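Local coordinates for uncharacterized protein (Pseudomonas syringae pv. tomato, PDB 3K4I) that is of unknown function but belongs to the RraA family of trimer-forming proteins and binds magnesium ions between its subunits, at residues E197-E200 against R201-E205. Residues are numbered along the deposited sequence; the frame is centred on the assembly and turned at random.
Sequences EQTE and RRIIE. With MG (magnesium ion), chain E.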
loop_
_atom_site.group_PDB
_atom_site.type_symbol
_atom_site.label_atom_id
_atom_site.label_comp_id
_atom_site.label_asym_id
_atom_site.label_seq_id
_atom_site.Cartn_x
_atom_site.Cartn_y
_atom_site.Cartn_z
ATOM N N GLU C 197 8.926 21.264 -15.437
ATOM C CA GLU C 197 7.865 20.545 -16.141
ATOM C C GLU C 197 7.936 20.826 -17.631
ATOM O O GLU C 197 7.805 19.905 -18.440
ATOM C CB GLU C 197 6.467 20.867 -15.572
ATOM C CG GLU C 197 6.270 20.212 -14.188
ATOM C CD GLU C 197 4.828 19.856 -13.835
ATOM O OE1 GLU C 197 3.904 20.216 -14.617
ATOM O OE2 GLU C 197 4.639 19.204 -12.773
ATOM N N GLN C 198 8.175 22.088 -17.990
ATOM C CA GLN C 198 8.275 22.446 -19.411
ATOM C C GLN C 198 9.417 21.727 -20.124
ATOM O O GLN C 198 9.195 21.114 -21.173
ATOM C CB GLN C 198 8.367 23.964 -19.613
ATOM C CG GLN C 198 7.025 24.670 -19.452
ATOM C CD GLN C 198 7.163 26.177 -19.297
ATOM O OE1 GLN C 198 8.253 26.695 -19.004
ATOM N NE2 GLN C 198 6.055 26.895 -19.503
ATOM N N THR C 199 10.618 21.771 -19.532
ATOM C CA THR C 199 11.796 21.066 -20.076
ATOM C C THR C 199 11.522 19.571 -20.246
ATOM O O THR C 199 11.843 18.975 -21.287
ATOM C CB THR C 199 13.057 21.280 -19.192
ATOM O OG1 THR C 199 13.425 22.665 -19.220
ATOM C CG2 THR C 199 14.222 20.446 -19.707
ATOM N N GLU C 200 10.905 18.974 -19.233
ATOM C CA GLU C 200 10.618 17.543 -19.236
ATOM C C GLU C 200 9.582 17.144 -20.270
ATOM O O GLU C 200 9.666 16.063 -20.866
ATOM C CB GLU C 200 10.078 17.113 -17.893
ATOM C CG GLU C 200 11.089 16.851 -16.854
ATOM C CD GLU C 200 10.461 16.124 -15.689
ATOM O OE1 GLU C 200 9.307 15.596 -15.838
ATOM O OE2 GLU C 200 11.128 16.073 -14.638
ATOM N N ARG C 201 8.584 18.003 -20.458
ATOM C CA ARG C 201 7.549 17.729 -21.443
ATOM C C ARG C 201 8.168 17.645 -22.839
ATOM O O ARG C 201 7.801 16.780 -23.633
ATOM C CB ARG C 201 6.435 18.769 -21.371
ATOM C CG ARG C 201 5.293 18.567 -22.367
ATOM C CD ARG C 201 3.964 19.148 -21.869
ATOM N NE ARG C 201 4.149 20.158 -20.832
ATOM C CZ ARG C 201 3.985 21.471 -20.996
ATOM N NH1 ARG C 201 4.207 22.285 -19.963
ATOM N NH2 ARG C 201 3.606 21.978 -22.169
ATOM N N ARG C 202 9.130 18.512 -23.122
ATOM C CA ARG C 202 9.791 18.480 -24.431
ATOM C C ARG C 202 10.635 17.211 -24.541
ATOM O O ARG C 202 10.678 16.575 -25.582
ATOM C CB ARG C 202 10.647 19.729 -24.636
ATOM C CG ARG C 202 9.850 21.030 -24.676
ATOM C CD ARG C 202 10.690 22.159 -25.256
ATOM N NE ARG C 202 11.676 22.683 -24.309
ATOM C CZ ARG C 202 11.510 23.785 -23.576
ATOM N NH1 ARG C 202 12.476 24.177 -22.749
ATOM N NH2 ARG C 202 10.384 24.497 -23.669
ATOM N N ILE C 203 11.273 16.815 -23.438
ATOM C CA ILE C 203 12.060 15.599 -23.482
ATOM C C ILE C 203 11.173 14.377 -23.777
ATOM O O ILE C 203 11.508 13.535 -24.639
ATOM C CB ILE C 203 12.922 15.413 -22.206
ATOM C CG1 ILE C 203 14.088 16.410 -22.207
ATOM C CG2 ILE C 203 13.449 13.974 -22.140
ATOM C CD1 ILE C 203 14.792 16.522 -20.830
ATOM N N ILE C 204 10.044 14.305 -23.078
ATOM C CA ILE C 204 9.066 13.246 -23.293
ATOM C C ILE C 204 8.551 13.266 -24.732
ATOM O O ILE C 204 8.459 12.215 -25.388
ATOM C CB ILE C 204 7.917 13.378 -22.288
ATOM C CG1 ILE C 204 8.370 12.846 -20.915
ATOM C CG2 ILE C 204 6.658 12.635 -22.786
ATOM C CD1 ILE C 204 7.464 13.273 -19.696
ATOM N N GLU C 205 8.213 14.456 -25.203
ATOM C CA GLU C 205 7.757 14.580 -26.599
ATOM C C GLU C 205 8.810 14.051 -27.583
ATOM O O GLU C 205 8.475 13.343 -28.557
ATOM C CB GLU C 205 7.353 16.007 -26.899
ATOM C CG GLU C 205 6.043 16.383 -26.252
ATOM C CD GLU C 205 5.837 17.888 -26.112
ATOM O OE1 GLU C 205 6.698 18.695 -26.552
ATOM O OE2 GLU C 205 4.798 18.258 -25.517
HETATM MG MG MG E . 7.539 15.224 -14.290
HETATM O O HOH W 1 8.793 14.173 -13.174
HETATM O O HOH W 2 6.187 16.460 -15.428
HETATM O O HOH W 3 8.331 17.004 -13.404
HETATM O O HOH W 4 6.176 14.660 -12.968
#
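Ile204 N closes on Glu200 O at 2.9 Å, the last of four successive i to i+4 helix bonds that begin with Arg201 N to Glu197 O, and the isoleucine's CG1 lies against that same carbonyl oxygen. One residue back, Ile203 CG1 sits 3.5 Å from Thr199 O, while its CD1 runs side by side with Thr199 CG2. This is the tight side: Ile203 is buried under Leu213 and Ala216 of helix 213-219, and Ile103 of the second subunit packs on both it and Glu200. From here Glu200 reaches out; extended beyond CG (chi2 -166°), the side chain carries OE1 to 2.4 Å from the magnesium ion. Four waters and Asp102 OD2 of the second subunit complete the shell, and helix 186-207 of this RraA-family chain thus supplies one of the two protein ligands of a magnesium site between subunits. OE2 stays back at 3.7 Å from the metal and receives a weak hydrogen bond from one of the metal's waters. The other flank is looser and exposed. Arg201 bends at chi3 (21°), folding its guanidinium back along the helix until NH1 is 3.7 Å from Gln198 CG, whereas Arg202 has Gln198 O over one guanidinium face, offset toward its rim.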